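Long-range contacts in thioredoxin-like protein (PDB 3TY1), which probably binds carbohydrate, as a putative aldose 1-epimerase with the beta-supersandwich fold of the galactose mutarotase superfamily: residues M114-Y119 / I208-N213; H204-I209 / P317-A322; V260-P265 / Y321-T326; T292-V297 / Q344-Y349. All coordinates share one frame; numbering follows the deposited sequence.

Contact 1: M114-Y119 / I208-N213; sequences MVRCGY and IIYHSN. With SO4 (sulfate ion), chain L.
Strands Met114-Tyr119 and Ile208-Asn213 pair as antiparallel neighbours in the mixed sheet of the beta-supersandwich. The contact is buried near the centre of the chain. The axes of the two segments come within 4.7 Å and run at 174°. Val115 with His211 and Cys117 with Ile209 are hydrogen-bonded pairs, each joined by two backbone bonds.

Side chains alternate between two faces. Met114, Arg116, Ile208, Tyr210 and Ser212 lie on the face packed against strands 189-198 and 342-352. Here the Met114 selenium (selenomethionine) makes an oblique Met-aromatic contact, with SE 3.8 Å from Tyr210 CD2. Tyr119 follows a cis peptide bond. Ile208 CD1 lies over one face of its ring, 3.8 Å from the centroid of the Tyr119 ring. Tyr210 OH lies at the edge of the Tyr119 ring, near its plane, and accepts from Tyr119 OH at 2.8 Å. Tyr210 OH also bonds Asp194, the salt-bridge partner of Arg116, so the four residues form a buried polar cluster on this face.

Val115, Cys117, Ile209 and His211 share the other face. Cys117 SG rests on His211, 3.6 Å from its CB. His211 lies among Phe110, His136 and Trp301, and a sulfate ion is bound by both His211 and His136. These histidines and aromatic rings may mark the sugar pocket, as in relatives of the mutarotase superfamily, though the ion probably comes from crystallisation liquor. The His211 ring is held at two nitrogens: ND1 donates in the ring plane to a lone pair of Asn213 OD1 at 2.7 Å, and NE2 donates to sulfate O3 at 2.8 Å.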
# COMPACT_ATOMS: atom_id res chain seq x y z
N MSE A 114 -18.05 -1.56 -14.93
CA MSE A 114 -17.22 -0.82 -15.92
C MSE A 114 -15.92 -0.32 -15.26
O MSE A 114 -15.98 0.48 -14.34
CB MSE A 114 -18.02 0.33 -16.59
CG MSE A 114 -17.55 0.76 -17.99
SE MSE A 114 -15.81 1.58 -17.95
CE MSE A 114 -16.28 3.21 -16.98
N VAL A 115 -14.78 -0.84 -15.72
CA VAL A 115 -13.46 -0.42 -15.28
C VAL A 115 -12.73 0.31 -16.40
O VAL A 115 -12.64 -0.23 -17.49
CB VAL A 115 -12.56 -1.61 -14.91
CG1 VAL A 115 -11.19 -1.06 -14.40
CG2 VAL A 115 -13.22 -2.47 -13.88
N ARG A 116 -12.22 1.52 -16.15
CA ARG A 116 -11.37 2.18 -17.14
C ARG A 116 -10.00 1.53 -17.00
O ARG A 116 -9.35 1.69 -15.97
CB ARG A 116 -11.31 3.68 -16.88
CG ARG A 116 -12.64 4.38 -17.20
CD ARG A 116 -12.67 5.86 -16.75
NE ARG A 116 -13.97 6.50 -17.02
CZ ARG A 116 -15.03 6.46 -16.20
NH1 ARG A 116 -14.98 5.75 -15.10
NH2 ARG A 116 -16.17 7.11 -16.49
N CYS A 117 -9.60 0.76 -18.00
CA CYS A 117 -8.33 0.04 -18.01
C CYS A 117 -7.37 0.91 -18.84
O CYS A 117 -7.34 0.82 -20.06
CB CYS A 117 -8.51 -1.33 -18.63
SG CYS A 117 -9.66 -2.37 -17.71
N GLY A 118 -6.68 1.80 -18.14
CA GLY A 118 -5.86 2.84 -18.77
C GLY A 118 -5.42 3.81 -17.67
O GLY A 118 -5.49 3.44 -16.52
N TYR A 119 -4.97 5.03 -17.98
CA TYR A 119 -4.76 5.54 -19.35
C TYR A 119 -3.30 5.53 -19.77
O TYR A 119 -2.99 5.51 -20.96
CB TYR A 119 -5.32 6.95 -19.50
CG TYR A 119 -6.82 6.99 -19.47
CD1 TYR A 119 -7.53 6.93 -18.27
CD2 TYR A 119 -7.57 7.10 -20.67
CE1 TYR A 119 -8.91 6.96 -18.24
CE2 TYR A 119 -8.97 7.15 -20.65
CZ TYR A 119 -9.64 7.06 -19.43
OH TYR A 119 -11.01 7.10 -19.37
N ILE A 208 -6.52 2.95 -23.68
CA ILE A 208 -7.72 2.78 -22.82
C ILE A 208 -8.63 1.69 -23.35
O ILE A 208 -8.84 1.60 -24.53
CB ILE A 208 -8.51 4.13 -22.67
CG1 ILE A 208 -9.77 4.01 -21.78
CG2 ILE A 208 -8.86 4.73 -24.05
CD1 ILE A 208 -9.49 3.59 -20.31
N ILE A 209 -9.18 0.88 -22.43
CA ILE A 209 -10.22 -0.07 -22.75
C ILE A 209 -11.35 0.23 -21.74
O ILE A 209 -11.07 0.30 -20.52
CB ILE A 209 -9.72 -1.55 -22.58
CG1 ILE A 209 -8.57 -1.86 -23.53
CG2 ILE A 209 -10.89 -2.52 -22.75
CD1 ILE A 209 -8.00 -3.27 -23.42
N TYR A 210 -12.57 0.45 -22.24
CA TYR A 210 -13.77 0.60 -21.42
C TYR A 210 -14.32 -0.81 -21.19
O TYR A 210 -15.13 -1.33 -21.97
CB TYR A 210 -14.76 1.54 -22.10
CG TYR A 210 -14.34 2.98 -21.92
CD1 TYR A 210 -13.38 3.57 -22.70
CD2 TYR A 210 -14.87 3.74 -20.87
CE1 TYR A 210 -12.96 4.88 -22.47
CE2 TYR A 210 -14.52 5.00 -20.68
CZ TYR A 210 -13.55 5.59 -21.47
OH TYR A 210 -13.17 6.88 -21.19
N HIS A 211 -13.85 -1.43 -20.11
CA HIS A 211 -14.04 -2.84 -19.85
C HIS A 211 -15.41 -3.01 -19.20
O HIS A 211 -15.57 -2.84 -17.99
CB HIS A 211 -12.87 -3.29 -18.95
CG HIS A 211 -12.62 -4.76 -18.90
ND1 HIS A 211 -13.60 -5.66 -18.56
CD2 HIS A 211 -11.47 -5.47 -19.03
CE1 HIS A 211 -13.06 -6.87 -18.49
NE2 HIS A 211 -11.77 -6.78 -18.79
N SER A 212 -16.40 -3.34 -20.02
CA SER A 212 -17.81 -3.31 -19.60
C SER A 212 -18.33 -4.73 -19.45
O SER A 212 -18.29 -5.52 -20.42
CB SER A 212 -18.61 -2.46 -20.60
OG SER A 212 -17.94 -1.20 -20.85
N ASN A 213 -18.87 -5.06 -18.28
CA ASN A 213 -19.07 -6.45 -17.86
C ASN A 213 -20.50 -6.77 -17.49
O ASN A 213 -21.09 -6.08 -16.66
CB ASN A 213 -18.10 -6.72 -16.67
CG ASN A 213 -16.70 -6.17 -16.96
OD1 ASN A 213 -16.13 -6.48 -17.98
ND2 ASN A 213 -16.18 -5.32 -16.08
S SO4 L . -9.45 -9.62 -18.20
O1 SO4 L . -10.32 -10.01 -17.09
O2 SO4 L . -9.91 -10.24 -19.46
O3 SO4 L . -9.42 -8.16 -18.36
O4 SO4 L . -8.09 -10.08 -17.90

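Contact 2: H204-I209 / P317-A322; sequences HDYQII and PGTSYA
Ser320 OG is gripped by two groups. Gln207 NE2 donates to it at 2.9 Å, nearly in the plane of the Gln207 amide, and Glu328 OE1 is its second partner. The other end of that amide, Gln207 OE1, takes the backbone N-H of Thr122. Bonds at both ends fix the rotation of the amide.

Beside it, Thr319 makes a two-bond clasp on Ile208. Thr319 N donates to Ile208 O at 2.9 Å. Ile208 N returns a bond to Thr319 OG1 at 3.0 Å. The hydroxyl reaches this N-H because it sits between the backbone N and the carbonyl carbon (chi1 61°). A side-chain oxygen thus does the work that a strand carbonyl would do in a regular sheet. Thr319 CG2 meets Ile208 CG2 at 3.8 Å.

The CG1 branch of Ile209 reaches the turn, where Ile209 CD1 lies 3.6 Å from Ser320 O. Ser320 N is buried and has no partner in the model.

Only one backbone bridge, Ile209 with Gly318, joins the segments. Thr319 OG1 takes over one strand bond, and Ser320 adds a side-chain bond to Gln207. The arrangement is a strand end: the chain leaves the mixed sheet of the supersandwich after strand 311-318.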
# COMPACT_ATOMS: atom_id res chain seq x y z
N HIS A 204 2.87 12.16 -24.79
CA HIS A 204 2.89 10.94 -24.02
C HIS A 204 1.95 9.90 -24.64
O HIS A 204 0.88 10.23 -25.17
CB HIS A 204 2.55 11.19 -22.55
CG HIS A 204 3.04 10.11 -21.66
ND1 HIS A 204 2.42 8.89 -21.57
CD2 HIS A 204 4.14 10.03 -20.87
CE1 HIS A 204 3.10 8.10 -20.76
NE2 HIS A 204 4.16 8.77 -20.33
N ASP A 205 2.39 8.65 -24.57
CA ASP A 205 1.54 7.52 -24.96
C ASP A 205 0.31 7.38 -24.06
O ASP A 205 0.34 7.80 -22.91
CB ASP A 205 2.32 6.18 -24.85
CG ASP A 205 3.36 6.00 -25.93
OD1 ASP A 205 3.46 6.81 -26.88
OD2 ASP A 205 4.08 5.00 -25.80
N TYR A 206 -0.78 6.85 -24.60
CA TYR A 206 -1.92 6.47 -23.79
C TYR A 206 -2.60 5.29 -24.46
O TYR A 206 -2.43 5.07 -25.66
CB TYR A 206 -2.89 7.63 -23.56
CG TYR A 206 -3.76 8.01 -24.76
CD1 TYR A 206 -3.32 8.93 -25.72
CD2 TYR A 206 -5.02 7.46 -24.91
CE1 TYR A 206 -4.15 9.29 -26.79
CE2 TYR A 206 -5.83 7.80 -25.96
CZ TYR A 206 -5.41 8.70 -26.89
OH TYR A 206 -6.28 8.97 -27.91
N GLN A 207 -3.29 4.52 -23.63
CA GLN A 207 -4.15 3.42 -24.05
C GLN A 207 -5.38 3.38 -23.15
O GLN A 207 -5.27 3.69 -21.96
CB GLN A 207 -3.46 2.08 -23.91
CG GLN A 207 -2.15 1.90 -24.64
CD GLN A 207 -1.53 0.58 -24.27
OE1 GLN A 207 -0.83 0.49 -23.25
NE2 GLN A 207 -1.81 -0.47 -25.07
N ILE A 208 -6.52 2.95 -23.68
CA ILE A 208 -7.72 2.78 -22.82
C ILE A 208 -8.63 1.69 -23.35
O ILE A 208 -8.84 1.60 -24.53
CB ILE A 208 -8.51 4.13 -22.67
CG1 ILE A 208 -9.77 4.01 -21.78
CG2 ILE A 208 -8.86 4.73 -24.05
CD1 ILE A 208 -9.49 3.59 -20.31
N ILE A 209 -9.18 0.88 -22.43
CA ILE A 209 -10.22 -0.07 -22.75
C ILE A 209 -11.35 0.23 -21.74
O ILE A 209 -11.07 0.30 -20.52
CB ILE A 209 -9.72 -1.55 -22.58
CG1 ILE A 209 -8.57 -1.86 -23.53
CG2 ILE A 209 -10.89 -2.52 -22.75
CD1 ILE A 209 -8.00 -3.27 -23.42
N PRO A 317 -14.80 -1.82 -25.70
CA PRO A 317 -14.29 -0.94 -26.73
C PRO A 317 -13.01 -0.29 -26.24
O PRO A 317 -12.89 0.03 -25.06
CB PRO A 317 -15.41 0.07 -26.95
CG PRO A 317 -16.35 -0.11 -25.85
CD PRO A 317 -16.12 -1.41 -25.20
N GLY A 318 -12.04 -0.15 -27.13
CA GLY A 318 -10.78 0.40 -26.74
C GLY A 318 -9.97 0.99 -27.85
O GLY A 318 -10.34 0.89 -29.04
N THR A 319 -8.88 1.64 -27.45
CA THR A 319 -7.83 2.04 -28.39
C THR A 319 -6.91 0.84 -28.68
O THR A 319 -6.23 0.79 -29.71
CB THR A 319 -6.98 3.24 -27.88
OG1 THR A 319 -6.33 2.87 -26.66
CG2 THR A 319 -7.83 4.49 -27.67
N SER A 320 -6.90 -0.12 -27.76
CA SER A 320 -6.06 -1.31 -27.82
C SER A 320 -6.86 -2.57 -27.55
O SER A 320 -7.97 -2.56 -26.99
CB SER A 320 -4.92 -1.23 -26.77
OG SER A 320 -3.73 -0.69 -27.28
N TYR A 321 -6.27 -3.68 -28.00
CA TYR A 321 -6.68 -5.00 -27.59
C TYR A 321 -5.95 -5.27 -26.28
O TYR A 321 -5.12 -4.48 -25.83
CB TYR A 321 -6.35 -6.07 -28.66
CG TYR A 321 -7.13 -5.87 -29.93
CD1 TYR A 321 -8.54 -5.93 -29.94
CD2 TYR A 321 -6.48 -5.63 -31.14
CE1 TYR A 321 -9.26 -5.76 -31.16
CE2 TYR A 321 -7.19 -5.45 -32.32
CZ TYR A 321 -8.57 -5.51 -32.34
OH TYR A 321 -9.27 -5.32 -33.53
N ALA A 322 -6.28 -6.40 -25.65
CA ALA A 322 -5.80 -6.71 -24.32
C ALA A 322 -4.41 -7.35 -24.24
O ALA A 322 -3.98 -7.76 -23.14
CB ALA A 322 -6.86 -7.60 -23.57

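Contact 3: V260-P265 / Y321-T326; sequences VFNIQP and YAYPVT
Tyr321 and Asn262 form the tight half of this contact. Asn262 CB lies over one face of the Tyr321 ring, toward its rim and 3.8 Å from the ring centroid, in a CH-pi contact. Asn262 CG is anti to the carbonyl carbon (chi1 -65°), and this carries the amide along the same ring, with Asn262 OD1 3.2 Å from Tyr321 CD1. The amide and ring planes are 42° apart. At the far end of the ring, Tyr321 OH donates to Ile263 O at 2.8 Å. The hydroxyl stands well above the carbonyl plane, off the lone pairs. Val297 and Thr299 also touch this ring.

The Tyr323 half is looser. Asn262 ND2 gives Tyr323 OH only a weak bond of 3.1 Å, bent to 123°. Tyr323 OH bonds Phe235 O more firmly, and its ring stacks on that of Phe235. Near the Ala322 backbone a water joins the segments: it donates to Asn262 OD1 at 2.8 Å and accepts from Ala322 N. Partly exposed Gln264 has two conformers, so the approach of its CG, 4.0 Å from Tyr321 OH, is doubtful.

Strand 259-265 thus meets the turn before helix 325-330 through side chains, a strand carbonyl and one water, with no strand pairing between the segments. Asn262 divides its roles: CB packs on the ring, OD1 accepts from water and ND2 gives only a weak bond.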
# COMPACT_ATOMS: atom_id res chain seq x y z
N VAL A 260 -11.48 -15.11 -25.68
CA VAL A 260 -11.49 -13.70 -26.04
C VAL A 260 -11.35 -13.59 -27.55
O VAL A 260 -10.66 -14.42 -28.13
CB VAL A 260 -10.35 -12.97 -25.33
CG1 VAL A 260 -10.28 -11.52 -25.81
CG2 VAL A 260 -10.60 -13.03 -23.81
N PHE A 261 -12.04 -12.59 -28.14
CA PHE A 261 -12.01 -12.34 -29.58
C PHE A 261 -11.73 -10.88 -29.83
O PHE A 261 -12.24 -9.97 -29.11
CB PHE A 261 -13.32 -12.78 -30.23
CG PHE A 261 -13.61 -14.25 -30.03
CD1 PHE A 261 -13.06 -15.20 -30.88
CD2 PHE A 261 -14.37 -14.68 -28.95
CE1 PHE A 261 -13.28 -16.57 -30.66
CE2 PHE A 261 -14.61 -16.03 -28.74
CZ PHE A 261 -14.07 -16.97 -29.61
N ASN A 262 -10.87 -10.66 -30.82
CA ASN A 262 -10.50 -9.33 -31.24
C ASN A 262 -11.30 -8.94 -32.45
O ASN A 262 -11.22 -9.62 -33.47
CB ASN A 262 -9.03 -9.30 -31.56
CG ASN A 262 -8.17 -9.56 -30.35
OD1 ASN A 262 -8.45 -9.07 -29.24
ND2 ASN A 262 -7.07 -10.30 -30.55
N ILE A 263 -12.00 -7.81 -32.36
CA ILE A 263 -12.94 -7.35 -33.37
C ILE A 263 -12.55 -6.01 -33.98
O ILE A 263 -12.03 -5.13 -33.29
CB ILE A 263 -14.36 -7.19 -32.77
CG1 ILE A 263 -14.95 -8.58 -32.44
CG2 ILE A 263 -15.30 -6.37 -33.75
CD1 ILE A 263 -16.11 -8.61 -31.43
N GLN A 264 -12.76 -5.90 -35.30
CA GLN A 264 -12.65 -4.63 -36.01
C GLN A 264 -14.08 -4.23 -36.34
O GLN A 264 -14.73 -4.79 -37.25
CB GLN A 264 -11.75 -4.71 -37.25
CG GLN A 264 -10.48 -3.87 -37.10
CD GLN A 264 -10.79 -2.37 -36.90
OE1 GLN A 264 -11.83 -1.86 -37.36
NE2 GLN A 264 -9.89 -1.67 -36.21
N PRO A 265 -14.63 -3.26 -35.59
CA PRO A 265 -16.05 -2.91 -35.80
C PRO A 265 -16.32 -2.05 -37.04
O PRO A 265 -15.42 -1.39 -37.51
CB PRO A 265 -16.38 -2.10 -34.56
CG PRO A 265 -15.10 -1.46 -34.21
CD PRO A 265 -14.06 -2.50 -34.47
N TYR A 321 -6.27 -3.68 -28.00
CA TYR A 321 -6.68 -5.00 -27.59
C TYR A 321 -5.95 -5.27 -26.28
O TYR A 321 -5.12 -4.48 -25.83
CB TYR A 321 -6.35 -6.07 -28.66
CG TYR A 321 -7.13 -5.87 -29.93
CD1 TYR A 321 -8.54 -5.93 -29.94
CD2 TYR A 321 -6.48 -5.63 -31.14
CE1 TYR A 321 -9.26 -5.76 -31.16
CE2 TYR A 321 -7.19 -5.45 -32.32
CZ TYR A 321 -8.57 -5.51 -32.34
OH TYR A 321 -9.27 -5.32 -33.53
N ALA A 322 -6.28 -6.40 -25.65
CA ALA A 322 -5.80 -6.71 -24.32
C ALA A 322 -4.41 -7.35 -24.24
O ALA A 322 -3.98 -7.76 -23.14
CB ALA A 322 -6.86 -7.60 -23.57
N TYR A 323 -3.72 -7.45 -25.37
CA TYR A 323 -2.32 -7.87 -25.36
C TYR A 323 -1.49 -6.89 -24.55
O TYR A 323 -1.92 -5.77 -24.33
CB TYR A 323 -1.73 -7.98 -26.76
CG TYR A 323 -2.42 -8.98 -27.65
CD1 TYR A 323 -2.28 -10.34 -27.43
CD2 TYR A 323 -3.22 -8.56 -28.73
CE1 TYR A 323 -2.91 -11.27 -28.26
CE2 TYR A 323 -3.85 -9.48 -29.56
CZ TYR A 323 -3.70 -10.83 -29.30
OH TYR A 323 -4.32 -11.76 -30.09
N PRO A 324 -0.29 -7.31 -24.07
CA PRO A 324 0.56 -6.41 -23.31
C PRO A 324 1.05 -5.21 -24.12
O PRO A 324 1.01 -5.24 -25.35
CB PRO A 324 1.75 -7.29 -22.89
CG PRO A 324 1.28 -8.67 -23.01
CD PRO A 324 0.26 -8.67 -24.11
N VAL A 325 1.48 -4.18 -23.42
CA VAL A 325 1.90 -2.92 -24.03
C VAL A 325 3.02 -3.09 -25.07
O VAL A 325 3.09 -2.32 -26.03
CB VAL A 325 2.26 -1.89 -22.94
CG1 VAL A 325 3.54 -2.33 -22.18
CG2 VAL A 325 2.40 -0.50 -23.55
N THR A 326 3.86 -4.12 -24.90
CA THR A 326 4.89 -4.49 -25.87
C THR A 326 4.28 -4.85 -27.24
O THR A 326 4.74 -4.38 -28.25
CB THR A 326 5.77 -5.68 -25.36
OG1 THR A 326 4.92 -6.71 -24.83
CG2 THR A 326 6.72 -5.22 -24.28
O HOH W 1 -8.32 -8.13 -26.63

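Contact 4: T292-V297 / Q344-Y349; sequences TRQLPV and QFDLTY. With SO4 (sulfate ion), chain K.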
# COMPACT_ATOMS: atom_id res chain seq x y z
N THR A 292 -15.94 5.16 -33.15
CA THR A 292 -14.76 4.44 -33.64
C THR A 292 -13.53 5.31 -33.98
O THR A 292 -12.45 4.78 -34.22
CB THR A 292 -15.08 3.52 -34.83
OG1 THR A 292 -15.63 4.31 -35.87
CG2 THR A 292 -16.10 2.42 -34.43
N ARG A 293 -13.67 6.63 -33.96
CA ARG A 293 -12.49 7.52 -34.02
C ARG A 293 -11.76 7.63 -32.69
O ARG A 293 -10.58 7.91 -32.65
CB ARG A 293 -12.90 8.93 -34.42
CG ARG A 293 -13.47 9.02 -35.82
CD ARG A 293 -14.12 10.37 -36.04
NE ARG A 293 -15.25 10.57 -35.13
CZ ARG A 293 -15.98 11.69 -35.08
NH1 ARG A 293 -15.74 12.71 -35.89
NH2 ARG A 293 -16.98 11.77 -34.22
N GLN A 294 -12.50 7.42 -31.60
CA GLN A 294 -11.97 7.49 -30.25
C GLN A 294 -11.54 6.11 -29.76
O GLN A 294 -10.51 5.98 -29.11
CB GLN A 294 -13.06 8.02 -29.30
CG GLN A 294 -13.66 9.39 -29.71
CD GLN A 294 -14.85 9.83 -28.84
OE1 GLN A 294 -15.48 9.02 -28.15
NE2 GLN A 294 -15.15 11.11 -28.87
N LEU A 295 -12.35 5.10 -30.06
CA LEU A 295 -12.16 3.73 -29.60
C LEU A 295 -12.28 2.83 -30.85
O LEU A 295 -13.33 2.25 -31.14
CB LEU A 295 -13.18 3.39 -28.49
CG LEU A 295 -13.11 4.21 -27.21
CD1 LEU A 295 -14.34 3.93 -26.31
CD2 LEU A 295 -11.77 3.97 -26.39
N PRO A 296 -11.19 2.74 -31.63
CA PRO A 296 -11.30 2.02 -32.91
C PRO A 296 -11.47 0.52 -32.91
O PRO A 296 -11.88 -0.02 -33.95
CB PRO A 296 -10.01 2.43 -33.67
CG PRO A 296 -9.34 3.42 -32.82
CD PRO A 296 -9.84 3.25 -31.44
N VAL A 297 -11.16 -0.15 -31.80
CA VAL A 297 -11.20 -1.61 -31.72
C VAL A 297 -12.14 -2.07 -30.64
O VAL A 297 -12.58 -1.27 -29.81
CB VAL A 297 -9.79 -2.23 -31.55
CG1 VAL A 297 -8.93 -1.88 -32.81
CG2 VAL A 297 -9.11 -1.82 -30.24
N GLN A 344 -11.28 12.73 -26.24
CA GLN A 344 -12.63 12.52 -25.71
C GLN A 344 -13.07 11.08 -25.88
O GLN A 344 -12.67 10.41 -26.82
CB GLN A 344 -13.64 13.46 -26.40
CG GLN A 344 -13.39 14.96 -26.18
CD GLN A 344 -12.25 15.54 -27.03
OE1 GLN A 344 -11.90 14.99 -28.08
NE2 GLN A 344 -11.66 16.65 -26.55
N PHE A 345 -13.92 10.63 -24.95
CA PHE A 345 -14.51 9.29 -24.97
C PHE A 345 -16.00 9.43 -24.62
O PHE A 345 -16.36 9.72 -23.48
CB PHE A 345 -13.73 8.36 -24.00
CG PHE A 345 -12.25 8.32 -24.31
CD1 PHE A 345 -11.77 7.53 -25.34
CD2 PHE A 345 -11.36 9.14 -23.63
CE1 PHE A 345 -10.41 7.55 -25.69
CE2 PHE A 345 -9.99 9.14 -23.95
CZ PHE A 345 -9.53 8.35 -24.99
N ASP A 346 -16.84 9.26 -25.64
CA ASP A 346 -18.30 9.42 -25.56
C ASP A 346 -18.93 8.04 -25.77
O ASP A 346 -18.73 7.42 -26.84
CB ASP A 346 -18.77 10.39 -26.64
CG ASP A 346 -18.09 11.73 -26.54
OD1 ASP A 346 -18.11 12.34 -25.44
OD2 ASP A 346 -17.50 12.16 -27.58
N LEU A 347 -19.61 7.53 -24.74
CA LEU A 347 -20.27 6.23 -24.79
C LEU A 347 -21.67 6.33 -24.22
O LEU A 347 -21.89 7.08 -23.27
CB LEU A 347 -19.48 5.15 -24.02
CG LEU A 347 -18.05 4.80 -24.46
CD1 LEU A 347 -17.07 5.73 -23.77
CD2 LEU A 347 -17.76 3.33 -24.11
N THR A 348 -22.60 5.60 -24.81
CA THR A 348 -23.96 5.51 -24.25
C THR A 348 -24.27 4.04 -23.97
O THR A 348 -24.15 3.19 -24.86
CB THR A 348 -25.01 6.10 -25.22
OG1 THR A 348 -24.63 7.45 -25.51
CG2 THR A 348 -26.36 6.11 -24.58
N TYR A 349 -24.67 3.77 -22.75
CA TYR A 349 -25.05 2.45 -22.25
C TYR A 349 -26.56 2.43 -22.03
O TYR A 349 -27.13 3.34 -21.38
CB TYR A 349 -24.38 2.20 -20.91
CG TYR A 349 -22.89 2.01 -20.95
CD1 TYR A 349 -22.01 3.09 -21.15
CD2 TYR A 349 -22.35 0.74 -20.82
CE1 TYR A 349 -20.62 2.89 -21.21
CE2 TYR A 349 -20.95 0.53 -20.87
CZ TYR A 349 -20.11 1.62 -21.07
OH TYR A 349 -18.75 1.40 -21.11
S SO4 K . -13.52 13.32 -31.60
O1 SO4 K . -13.36 12.08 -32.37
O2 SO4 K . -12.49 14.29 -32.04
O3 SO4 K . -14.86 13.90 -31.84
O4 SO4 K . -13.32 13.10 -30.15
O HOH W 2 -16.51 6.30 -27.93
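The unusual feature is the side-chain amide of Gln294, which pairs with Asp346 at both of its ends. Gln294 OE1 accepts the backbone N-H of Asp346 at 2.9 Å and 163°. Gln294 NE2 donates to Asp346 OD2, also at 2.9 Å and almost straight, but it meets that oxygen from above the carboxylate plane. The amide and carboxylate planes are 48° apart. The Gln294 chain is extended beyond CG (chi2 173°), and this length brings the amide alongside the strand. Gln344 O presses against the same group, 3.0 Å from Gln294 CD.

Each end of the amide has a further partner. A water donates to Gln294 OE1 and to Asp346 O, the latter at 2.7 Å. NE2 donates to sulfate O4 at 3.0 Å. The sulfate is probably from the crystallisation liquor. Its O1 lies over one face of the Arg293 guanidinium, which forms a salt bridge with Asp291. The second oxygen of Asp346, OD1, bonds His193.

Leu295 turns inward. Its CD2 packs on Phe345 CD1 at 3.7 Å, and its CD1 meets Leu347 CD2 at 4.1 Å. Leu295 also touches Ile208 and Tyr210, so it fills space between the two facing sheets of the supersandwich. The loop itself passes from strand 285-291 of one sheet to strand 297-304 of the other. The chemistry implies that the polar bonds of Gln294 tie the loop to strand 342-352 on the partly exposed side, while Leu295 makes apolar contacts on the buried side.

Contact 1 lies deepest and is a true strand pair, joined mainly by backbone bonds. Contact 2 continues along the same strand, 204-214, and shares Ile208 and Ile209 with it, but there one backbone bond is joined by bonds to side-chain hydroxyls. Contact 3 shares Tyr321 and Ala322 with contact 2. It is buried farther from the centre and relies on aromatic rings, an amide and a water. Contact 4 is the partly exposed one, with a polar outer side and an apolar inner side. It brings in the opposing sheet: Tyr349 OH lies 2.7 Å from Ser212 OG of contact 1, probably hydrogen-bonded, and Phe345 packs on Ile208.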